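Local coordinates for protein purine nucleosidase, (IunH-1) (Sulfolobus solfataricus, PDB 3T8J) that is a purine nucleosidase by name, of the nucleosidase clan, and carries a sodium ion beside a mixed, mainly parallel beta sheet flanked by helices, at residues A[32-37]-A[123-128]; A[191-196]-A[292-297]; A[258-263]-A[271-276]. All coordinates share one frame; numbering follows the deposited sequence.

Contact 1. Residues A[32-37]-A[123-128]; sequences TIVEGN and PLTNLA
The meeting of I33, V34 and E35 with P123, T125 and N126 is a buried contact of mixed polar and apolar character, set where strand 27-33 runs out and helix 125-133 begins. Strand 27-33 and strand 116-120, after which P123 and the helix follow, belong to one central parallel region of the sheet, separated there by strand 3-8. The contact therefore joins the end of strand 27-33 and the loop after it to P123 and the first turn of helix 125-133, beside the sodium site formed by D9, D14, I121 and S122; the P123 side chain lies about 5 Å from the ion.

Two polar links frame the contact. N126 ND2 gives a hydrogen bond to I33 O at 3.0 Å, with an N-H...O angle of 165°. The acceptor lies in the amide plane of N126, yet the nitrogen sits above the carbonyl plane of I33, away from the lone-pair directions. A chi1 of -70°, with CG beside the backbone N, turns the amide toward the end of strand 27-33; its ND2 also binds D7 and its OD1 takes the backbone N of A64. At the other end, E35 reaches T125 through a chain bent at chi2 (-78°), bringing OE2 2.7 Å from T125 OG1; D168 offers the same hydroxyl a second carboxylate.

Between these links V34 fits between P123 and T125, both methyls against the P123 carbonyl: P123 O is 3.6 Å from V34 CG1 and 3.7 Å from V34 CG2. CG2 also comes within 3.8 Å of T125 CB. The proline ring covers the backbone of E35, with P123 CG 3.2 Å from E35 O.

Chemically, an amide held at both of its polar atoms should have a fixed flip, whereas E35 O is buried without a hydrogen-bond partner, probably at some energetic cost.

Contact 2. Residues A[191-196]-A[292-297]; sequences INYPVT and VYEINK
Y193 and I295 make the central touch: I295 CG1 sits over the middle of the tyrosine ring, 3.5 Å from its centroid and 2° off the normal, a CH-pi contact. I295 places CG1 there with chi1 77°, between its backbone N and carbonyl carbon. N192 CB lies against the opposite ring face, displaced toward the rim, and K297 CB lies obliquely near Y193 CD1.

The phenol oxygen accepts a nearly straight hydrogen bond from the backbone, I295 N to Y193 OH at 3.2 Å. A water 2.9 Å from Y193 OH also accepts from N192 ND2 and donates to Y293 O, tying the loop to the backbone of strand 289-295.

Farther along, K297 stretches out fully beyond CG and gives a hydrogen bond from NZ to P194 O, 2.7 Å. E199 forms a salt bridge with the same ammonium and takes the backbone N of T196, so it probably helps to place both the lysine and T196, the N-cap residue of helix 197-204.

The contact fastens loop 191-196 to the end of strand 289-295 and the start of helix 297-308. Its chemistry implies a ring packed by I295 on one face and held at its hydroxyl by a backbone N-H and a water, and a lysine charge probably balanced by E199.

Contact 3. Residues A[258-263]-A[271-276]; sequences FVVIDN and MTLVDR
A beta hairpin forms this contact: strands 251-261 and 272-275 run antiparallel, with 272-275 outermost in the sheet of this chain. The axes of the short segments 258-261 and 272-275 approach to 4.6 Å.

Backbone hydrogen bonds set the register. V260 and L273 are a hydrogen-bonded pair, each N to the other's O at 2.8 Å. F258 and D275 form the next such pair; D275 N to F258 O is short at 2.8 Å, whereas the return bond from F258 N is weak. Past the strand end, D262 N still reaches M271 O at 3.0 Å.

Side chains divide between two faces. The non-hydrogen-bonded pairs V259-V274 and I261-T272 share one, where I291 of the neighbouring strand touches both valines and A172 meets I261. F258, V260, L273 and D275 lie on the other, with W283 against F258 and L273; T268 of the second subunit packs on L273.

Polar ends are hydrogen-bonded outside the two segments: D262 to T268 of its own chain, D275 to S282, T272 OG1 to A150 N. On the face shared with V259, I261, with CG1 beside its backbone N (chi1 -53°), brings CD1 to 3.9 Å from T272 CG2, while V259 CG1 stands 4.0 Å from T272 CB.

All three contacts reach one mixed sheet, and their positions illustrate how a single sheet organises distant parts of a chain. Contact 1 closes first along the sequence; contact 3 is then nested inside the loop that contact 2 closes. The centres of contacts 1 and 2 are about 25 Å apart, on opposite sides of the chain's centre, and those of contacts 1 and 3 about 20 Å. Contacts 2 and 3 have centres about 22 Å apart but touch where Y293 of strand 289-295 reaches past strand 251-261 to V274 CG1, 4.0 Å from Y293 OH. Contact 1 lies by the sodium site, contact 2 holds a loop to the end of strand 289-295, and contact 3 forms the outer hairpin, which meets a second subunit.

Contact 1. Residues A[32-37]-A[123-128]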
loop_
_atom_site.group_PDB
_atom_site.type_symbol
_atom_site.label_atom_id
_atom_site.label_comp_id
_atom_site.label_asym_id
_atom_site.label_seq_id
_atom_site.Cartn_x
_atom_site.Cartn_y
_atom_site.Cartn_z
ATOM N N THR A 32 -29.272 14.623 -9.552
ATOM C CA THR A 32 -28.939 13.344 -8.900
ATOM C C THR A 32 -28.213 13.683 -7.587
ATOM O O THR A 32 -27.490 14.692 -7.536
ATOM C CB THR A 32 -28.103 12.421 -9.838
ATOM O OG1 THR A 32 -26.952 13.117 -10.326
ATOM C CG2 THR A 32 -28.992 11.923 -11.020
ATOM N N ILE A 33 -28.471 12.916 -6.521
ATOM C CA ILE A 33 -27.907 13.206 -5.192
ATOM C C ILE A 33 -26.933 12.127 -4.771
ATOM O O ILE A 33 -27.231 10.936 -4.904
ATOM C CB ILE A 33 -29.025 13.319 -4.120
ATOM C CG1 ILE A 33 -30.155 14.253 -4.585
ATOM C CG2 ILE A 33 -28.441 13.823 -2.766
ATOM C CD1 ILE A 33 -29.725 15.710 -4.760
ATOM N N VAL A 34 -25.803 12.554 -4.208
ATOM C CA VAL A 34 -24.727 11.653 -3.789
ATOM C C VAL A 34 -24.236 12.039 -2.382
ATOM O O VAL A 34 -24.316 13.218 -2.010
ATOM C CB VAL A 34 -23.574 11.658 -4.831
ATOM C CG1 VAL A 34 -22.839 13.007 -4.844
ATOM C CG2 VAL A 34 -22.577 10.481 -4.599
ATOM N N GLU A 35 -23.680 11.084 -1.659
ATOM C CA GLU A 35 -23.047 11.374 -0.356
ATOM C C GLU A 35 -21.945 12.420 -0.506
ATOM O O GLU A 35 -21.263 12.488 -1.567
ATOM C CB GLU A 35 -22.481 10.076 0.284
ATOM C CG GLU A 35 -21.098 9.640 -0.192
ATOM C CD GLU A 35 -21.058 8.956 -1.556
ATOM O OE1 GLU A 35 -22.116 8.502 -2.038
ATOM O OE2 GLU A 35 -19.922 8.841 -2.110
ATOM N N GLY A 36 -21.720 13.199 0.537
ATOM C CA GLY A 36 -20.591 14.125 0.574
ATOM C C GLY A 36 -20.725 15.165 1.677
ATOM O O GLY A 36 -20.572 14.849 2.839
ATOM N N ASN A 37 -20.917 16.404 1.271
ATOM C CA ASN A 37 -20.782 17.566 2.146
ATOM C C ASN A 37 -21.551 17.477 3.466
ATOM O O ASN A 37 -21.001 17.824 4.513
ATOM C CB ASN A 37 -21.293 18.822 1.435
ATOM C CG ASN A 37 -20.328 19.375 0.395
ATOM O OD1 ASN A 37 -19.104 19.334 0.558
ATOM N ND2 ASN A 37 -20.890 19.955 -0.655
ATOM N N PRO A 123 -18.762 14.008 -5.165
ATOM C CA PRO A 123 -18.163 12.666 -5.267
ATOM C C PRO A 123 -18.781 11.837 -6.422
ATOM O O PRO A 123 -19.944 12.011 -6.757
ATOM C CB PRO A 123 -18.419 12.062 -3.887
ATOM C CG PRO A 123 -18.481 13.256 -2.977
ATOM C CD PRO A 123 -19.218 14.276 -3.793
ATOM N N LEU A 124 -17.993 10.952 -7.030
ATOM C CA LEU A 124 -18.334 10.369 -8.322
ATOM C C LEU A 124 -19.083 9.013 -8.278
ATOM O O LEU A 124 -19.243 8.304 -9.284
ATOM C CB LEU A 124 -17.052 10.289 -9.166
ATOM C CG LEU A 124 -16.488 11.641 -9.636
ATOM C CD1 LEU A 124 -15.027 11.514 -10.152
ATOM C CD2 LEU A 124 -17.316 12.265 -10.741
ATOM N N THR A 125 -19.603 8.673 -7.106
ATOM C CA THR A 125 -20.217 7.371 -6.871
ATOM C C THR A 125 -21.366 7.037 -7.841
ATOM O O THR A 125 -21.451 5.906 -8.304
ATOM C CB THR A 125 -20.664 7.247 -5.381
ATOM O OG1 THR A 125 -19.613 7.749 -4.544
ATOM C CG2 THR A 125 -20.952 5.789 -5.053
ATOM N N ASN A 126 -22.275 7.981 -8.105
ATOM C CA ASN A 126 -23.419 7.684 -8.983
ATOM C C ASN A 126 -22.982 7.441 -10.418
ATOM O O ASN A 126 -23.513 6.548 -11.080
ATOM C CB ASN A 126 -24.463 8.800 -8.965
ATOM C CG ASN A 126 -25.206 8.883 -7.663
ATOM O OD1 ASN A 126 -25.401 7.883 -7.003
ATOM N ND2 ASN A 126 -25.647 10.095 -7.306
ATOM N N LEU A 127 -22.043 8.266 -10.909
ATOM C CA LEU A 127 -21.570 8.078 -12.305
ATOM C C LEU A 127 -20.830 6.761 -12.424
ATOM O O LEU A 127 -20.949 6.070 -13.461
ATOM C CB LEU A 127 -20.732 9.268 -12.776
ATOM C CG LEU A 127 -20.237 9.234 -14.227
ATOM C CD1 LEU A 127 -21.418 9.235 -15.176
ATOM C CD2 LEU A 127 -19.339 10.446 -14.499
ATOM N N ALA A 128 -20.013 6.398 -11.437
ATOM C CA ALA A 128 -19.331 5.114 -11.444
ATOM C C ALA A 128 -20.311 3.953 -11.461
ATOM O O ALA A 128 -20.129 3.016 -12.240
ATOM C CB ALA A 128 -18.362 4.986 -10.245
#

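Contact 2. Residues A[191-196]-A[292-297]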
loop_
_atom_site.group_PDB
_atom_site.type_symbol
_atom_site.label_atom_id
_atom_site.label_comp_id
_atom_site.label_asym_id
_atom_site.label_seq_id
_atom_site.Cartn_x
_atom_site.Cartn_y
_atom_site.Cartn_z
ATOM N N ILE A 191 -9.017 28.156 -5.873
ATOM C CA ILE A 191 -8.716 28.972 -4.678
ATOM C C ILE A 191 -7.917 30.229 -4.988
ATOM O O ILE A 191 -7.798 31.102 -4.137
ATOM C CB ILE A 191 -8.007 28.180 -3.525
ATOM C CG1 ILE A 191 -6.651 27.624 -3.971
ATOM C CG2 ILE A 191 -8.947 27.099 -2.982
ATOM C CD1 ILE A 191 -5.918 26.815 -2.876
ATOM N N ASN A 192 -7.375 30.339 -6.204
ATOM C CA ASN A 192 -6.725 31.583 -6.643
ATOM C C ASN A 192 -7.703 32.717 -6.993
ATOM O O ASN A 192 -7.270 33.844 -7.258
ATOM C CB ASN A 192 -5.831 31.307 -7.867
ATOM C CG ASN A 192 -4.711 30.325 -7.570
ATOM O OD1 ASN A 192 -4.212 30.250 -6.444
ATOM N ND2 ASN A 192 -4.292 29.579 -8.594
ATOM N N TYR A 193 -9.007 32.424 -6.987
ATOM C CA TYR A 193 -10.043 33.338 -7.463
ATOM C C TYR A 193 -11.188 33.487 -6.456
ATOM O O TYR A 193 -12.354 33.308 -6.820
ATOM C CB TYR A 193 -10.581 32.839 -8.807
ATOM C CG TYR A 193 -9.493 32.572 -9.824
ATOM C CD1 TYR A 193 -8.898 33.623 -10.535
ATOM C CD2 TYR A 193 -9.039 31.284 -10.071
ATOM C CE1 TYR A 193 -7.891 33.389 -11.475
ATOM C CE2 TYR A 193 -8.017 31.044 -11.019
ATOM C CZ TYR A 193 -7.450 32.104 -11.699
ATOM O OH TYR A 193 -6.460 31.883 -12.640
ATOM N N PRO A 194 -10.867 33.825 -5.186
ATOM C CA PRO A 194 -11.930 34.004 -4.198
ATOM C C PRO A 194 -12.750 35.262 -4.437
ATOM O O PRO A 194 -12.273 36.201 -5.082
ATOM C CB PRO A 194 -11.165 34.145 -2.893
ATOM C CG PRO A 194 -9.904 34.831 -3.299
ATOM C CD PRO A 194 -9.551 34.190 -4.644
ATOM N N VAL A 195 -13.954 35.269 -3.876
ATOM C CA VAL A 195 -14.776 36.462 -3.768
ATOM C C VAL A 195 -14.211 37.363 -2.650
ATOM O O VAL A 195 -14.265 37.017 -1.459
ATOM C CB VAL A 195 -16.236 36.093 -3.464
ATOM C CG1 VAL A 195 -17.089 37.377 -3.260
ATOM C CG2 VAL A 195 -16.799 35.172 -4.587
ATOM N N THR A 196 -13.670 38.505 -3.058
ATOM C CA THR A 196 -12.959 39.429 -2.165
ATOM C C THR A 196 -13.922 40.220 -1.290
ATOM O O THR A 196 -15.125 40.251 -1.547
ATOM C CB THR A 196 -12.126 40.452 -2.970
ATOM O OG1 THR A 196 -12.996 41.274 -3.748
ATOM C CG2 THR A 196 -11.112 39.757 -3.880
ATOM N N VAL A 292 -8.096 22.416 -16.313
ATOM C CA VAL A 292 -8.106 23.877 -16.332
ATOM C C VAL A 292 -7.125 24.400 -15.286
ATOM O O VAL A 292 -7.230 24.057 -14.103
ATOM C CB VAL A 292 -9.521 24.425 -16.055
ATOM C CG1 VAL A 292 -9.508 25.957 -15.909
ATOM C CG2 VAL A 292 -10.489 23.961 -17.168
ATOM N N TYR A 293 -6.162 25.211 -15.719
ATOM C CA TYR A 293 -5.125 25.742 -14.833
ATOM C C TYR A 293 -5.288 27.231 -14.516
ATOM O O TYR A 293 -4.710 27.704 -13.538
ATOM C CB TYR A 293 -3.723 25.469 -15.422
ATOM C CG TYR A 293 -3.226 24.051 -15.189
ATOM C CD1 TYR A 293 -3.433 23.020 -16.113
ATOM C CD2 TYR A 293 -2.561 23.724 -14.013
ATOM C CE1 TYR A 293 -2.954 21.718 -15.859
ATOM C CE2 TYR A 293 -2.090 22.430 -13.761
ATOM C CZ TYR A 293 -2.309 21.424 -14.684
ATOM O OH TYR A 293 -1.833 20.141 -14.394
ATOM N N GLU A 294 -6.051 27.970 -15.326
ATOM C CA GLU A 294 -6.300 29.403 -15.114
ATOM C C GLU A 294 -7.693 29.797 -15.640
ATOM O O GLU A 294 -8.209 29.161 -16.577
ATOM C CB GLU A 294 -5.228 30.263 -15.825
ATOM C CG GLU A 294 -3.764 30.009 -15.416
ATOM C CD GLU A 294 -2.762 30.855 -16.211
ATOM O OE1 GLU A 294 -3.103 31.982 -16.645
ATOM O OE2 GLU A 294 -1.623 30.374 -16.400
ATOM N N ILE A 295 -8.282 30.831 -15.031
ATOM C CA ILE A 295 -9.552 31.417 -15.478
ATOM C C ILE A 295 -9.432 32.948 -15.577
ATOM O O ILE A 295 -8.486 33.550 -15.066
ATOM C CB ILE A 295 -10.777 31.047 -14.573
ATOM C CG1 ILE A 295 -10.801 31.856 -13.277
ATOM C CG2 ILE A 295 -10.807 29.537 -14.252
ATOM C CD1 ILE A 295 -12.115 31.815 -12.572
ATOM N N ASN A 296 -10.401 33.534 -16.270
ATOM C CA ASN A 296 -10.614 34.978 -16.302
ATOM C C ASN A 296 -11.591 35.341 -15.185
ATOM O O ASN A 296 -12.795 35.095 -15.303
ATOM C CB ASN A 296 -11.163 35.387 -17.681
ATOM C CG ASN A 296 -11.285 36.899 -17.845
ATOM O OD1 ASN A 296 -11.699 37.612 -16.930
ATOM N ND2 ASN A 296 -10.927 37.393 -19.026
ATOM N N LYS A 297 -11.071 35.904 -14.088
ATOM C CA LYS A 297 -11.896 36.206 -12.915
ATOM C C LYS A 297 -13.010 37.196 -13.240
ATOM O O LYS A 297 -14.140 37.036 -12.759
ATOM C CB LYS A 297 -11.078 36.761 -11.747
ATOM C CG LYS A 297 -11.866 36.637 -10.435
ATOM C CD LYS A 297 -11.383 37.470 -9.288
ATOM C CE LYS A 297 -12.414 37.322 -8.163
ATOM N NZ LYS A 297 -12.110 38.118 -6.986
HETATM O O HOH W 1 -4.735 29.824 -11.586
#

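Contact 3. Residues A[258-263]-A[271-276]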
loop_
_atom_site.group_PDB
_atom_site.type_symbol
_atom_site.label_atom_id
_atom_site.label_comp_id
_atom_site.label_asym_id
_atom_site.label_seq_id
_atom_site.Cartn_x
_atom_site.Cartn_y
_atom_site.Cartn_z
ATOM N N PHE A 258 -2.275 13.074 -18.128
ATOM C CA PHE A 258 -2.641 11.760 -17.635
ATOM C C PHE A 258 -2.769 11.823 -16.101
ATOM O O PHE A 258 -1.775 12.111 -15.404
ATOM C CB PHE A 258 -1.622 10.684 -18.052
ATOM C CG PHE A 258 -1.909 9.320 -17.478
ATOM C CD1 PHE A 258 -3.048 8.629 -17.838
ATOM C CD2 PHE A 258 -1.013 8.716 -16.606
ATOM C CE1 PHE A 258 -3.314 7.378 -17.314
ATOM C CE2 PHE A 258 -1.271 7.470 -16.084
ATOM C CZ PHE A 258 -2.421 6.806 -16.427
ATOM N N VAL A 259 -3.987 11.593 -15.615
ATOM C CA VAL A 259 -4.319 11.703 -14.168
ATOM C C VAL A 259 -4.515 10.304 -13.587
ATOM O O VAL A 259 -5.314 9.516 -14.114
ATOM C CB VAL A 259 -5.599 12.493 -13.960
ATOM C CG1 VAL A 259 -5.907 12.590 -12.435
ATOM C CG2 VAL A 259 -5.507 13.903 -14.581
ATOM N N VAL A 260 -3.787 10.005 -12.494
ATOM C CA VAL A 260 -3.945 8.770 -11.746
ATOM C C VAL A 260 -4.618 9.125 -10.412
ATOM O O VAL A 260 -4.223 10.124 -9.818
ATOM C CB VAL A 260 -2.623 8.106 -11.458
ATOM C CG1 VAL A 260 -2.809 6.859 -10.592
ATOM C CG2 VAL A 260 -1.955 7.677 -12.802
ATOM N N ILE A 261 -5.643 8.350 -10.047
ATOM C CA ILE A 261 -6.330 8.545 -8.747
ATOM C C ILE A 261 -5.735 7.579 -7.742
ATOM O O ILE A 261 -5.702 6.361 -7.958
ATOM C CB ILE A 261 -7.815 8.252 -8.884
ATOM C CG1 ILE A 261 -8.469 9.036 -10.020
ATOM C CG2 ILE A 261 -8.526 8.502 -7.522
ATOM C CD1 ILE A 261 -8.378 10.567 -9.876
ATOM N N ASP A 262 -5.306 8.104 -6.597
ATOM C CA ASP A 262 -4.867 7.251 -5.476
ATOM C C ASP A 262 -6.110 6.743 -4.716
ATOM O O ASP A 262 -6.864 7.553 -4.143
ATOM C CB ASP A 262 -3.936 8.010 -4.540
ATOM C CG ASP A 262 -3.417 7.145 -3.395
ATOM O OD1 ASP A 262 -4.229 6.478 -2.706
ATOM O OD2 ASP A 262 -2.182 7.149 -3.158
ATOM N N ASN A 263 -6.396 5.441 -4.834
ATOM C CA ASN A 263 -7.550 4.820 -4.169
ATOM C C ASN A 263 -7.132 3.886 -3.038
ATOM O O ASN A 263 -7.832 2.920 -2.719
ATOM C CB ASN A 263 -8.477 4.116 -5.173
ATOM C CG ASN A 263 -7.854 2.863 -5.765
ATOM O OD1 ASN A 263 -6.624 2.812 -6.001
ATOM N ND2 ASN A 263 -8.687 1.851 -6.039
ATOM N N MET A 271 -5.578 11.556 -3.718
ATOM C CA MET A 271 -4.742 12.418 -4.548
ATOM C C MET A 271 -4.990 12.193 -6.030
ATOM O O MET A 271 -5.298 11.076 -6.474
ATOM C CB MET A 271 -3.247 12.224 -4.273
ATOM C CG MET A 271 -2.795 12.738 -2.902
ATOM S SD MET A 271 -1.019 12.802 -2.680
ATOM C CE MET A 271 -0.655 14.220 -3.628
ATOM N N THR A 272 -4.943 13.295 -6.757
ATOM C CA THR A 272 -4.899 13.285 -8.245
ATOM C C THR A 272 -3.445 13.535 -8.665
ATOM O O THR A 272 -2.914 14.651 -8.520
ATOM C CB THR A 272 -5.822 14.362 -8.828
ATOM O OG1 THR A 272 -5.499 15.632 -8.242
ATOM C CG2 THR A 272 -7.303 14.045 -8.571
ATOM N N LEU A 273 -2.802 12.478 -9.175
ATOM C CA LEU A 273 -1.373 12.482 -9.540
ATOM C C LEU A 273 -1.280 12.697 -11.054
ATOM O O LEU A 273 -1.767 11.869 -11.801
ATOM C CB LEU A 273 -0.753 11.150 -9.135
ATOM C CG LEU A 273 -1.027 10.799 -7.648
ATOM C CD1 LEU A 273 -0.835 9.318 -7.389
ATOM C CD2 LEU A 273 -0.258 11.707 -6.665
ATOM N N VAL A 274 -0.649 13.802 -11.442
ATOM C CA VAL A 274 -0.724 14.266 -12.841
ATOM C C VAL A 274 0.626 14.141 -13.566
ATOM O O VAL A 274 1.624 14.752 -13.163
ATOM C CB VAL A 274 -1.214 15.702 -12.902
ATOM C CG1 VAL A 274 -1.301 16.178 -14.351
ATOM C CG2 VAL A 274 -2.607 15.845 -12.226
ATOM N N ASP A 275 0.653 13.317 -14.622
ATOM C CA ASP A 275 1.804 13.187 -15.511
ATOM C C ASP A 275 1.686 14.275 -16.572
ATOM O O ASP A 275 0.706 14.302 -17.336
ATOM C CB ASP A 275 1.824 11.776 -16.104
ATOM C CG ASP A 275 3.116 11.448 -16.862
ATOM O OD1 ASP A 275 3.905 12.366 -17.145
ATOM O OD2 ASP A 275 3.366 10.229 -17.062
ATOM N N ARG A 276 2.690 15.152 -16.621
ATOM C CA ARG A 276 2.770 16.274 -17.556
ATOM C C ARG A 276 3.657 15.926 -18.766
ATOM O O ARG A 276 3.888 16.787 -19.645
ATOM C CB ARG A 276 3.343 17.515 -16.848
ATOM C CG ARG A 276 2.752 17.838 -15.460
ATOM C CD ARG A 276 3.552 18.947 -14.758
ATOM N NE ARG A 276 4.922 18.510 -14.514
ATOM C CZ ARG A 276 5.307 17.715 -13.517
ATOM N NH1 ARG A 276 4.443 17.312 -12.597
ATOM N NH2 ARG A 276 6.588 17.333 -13.472
#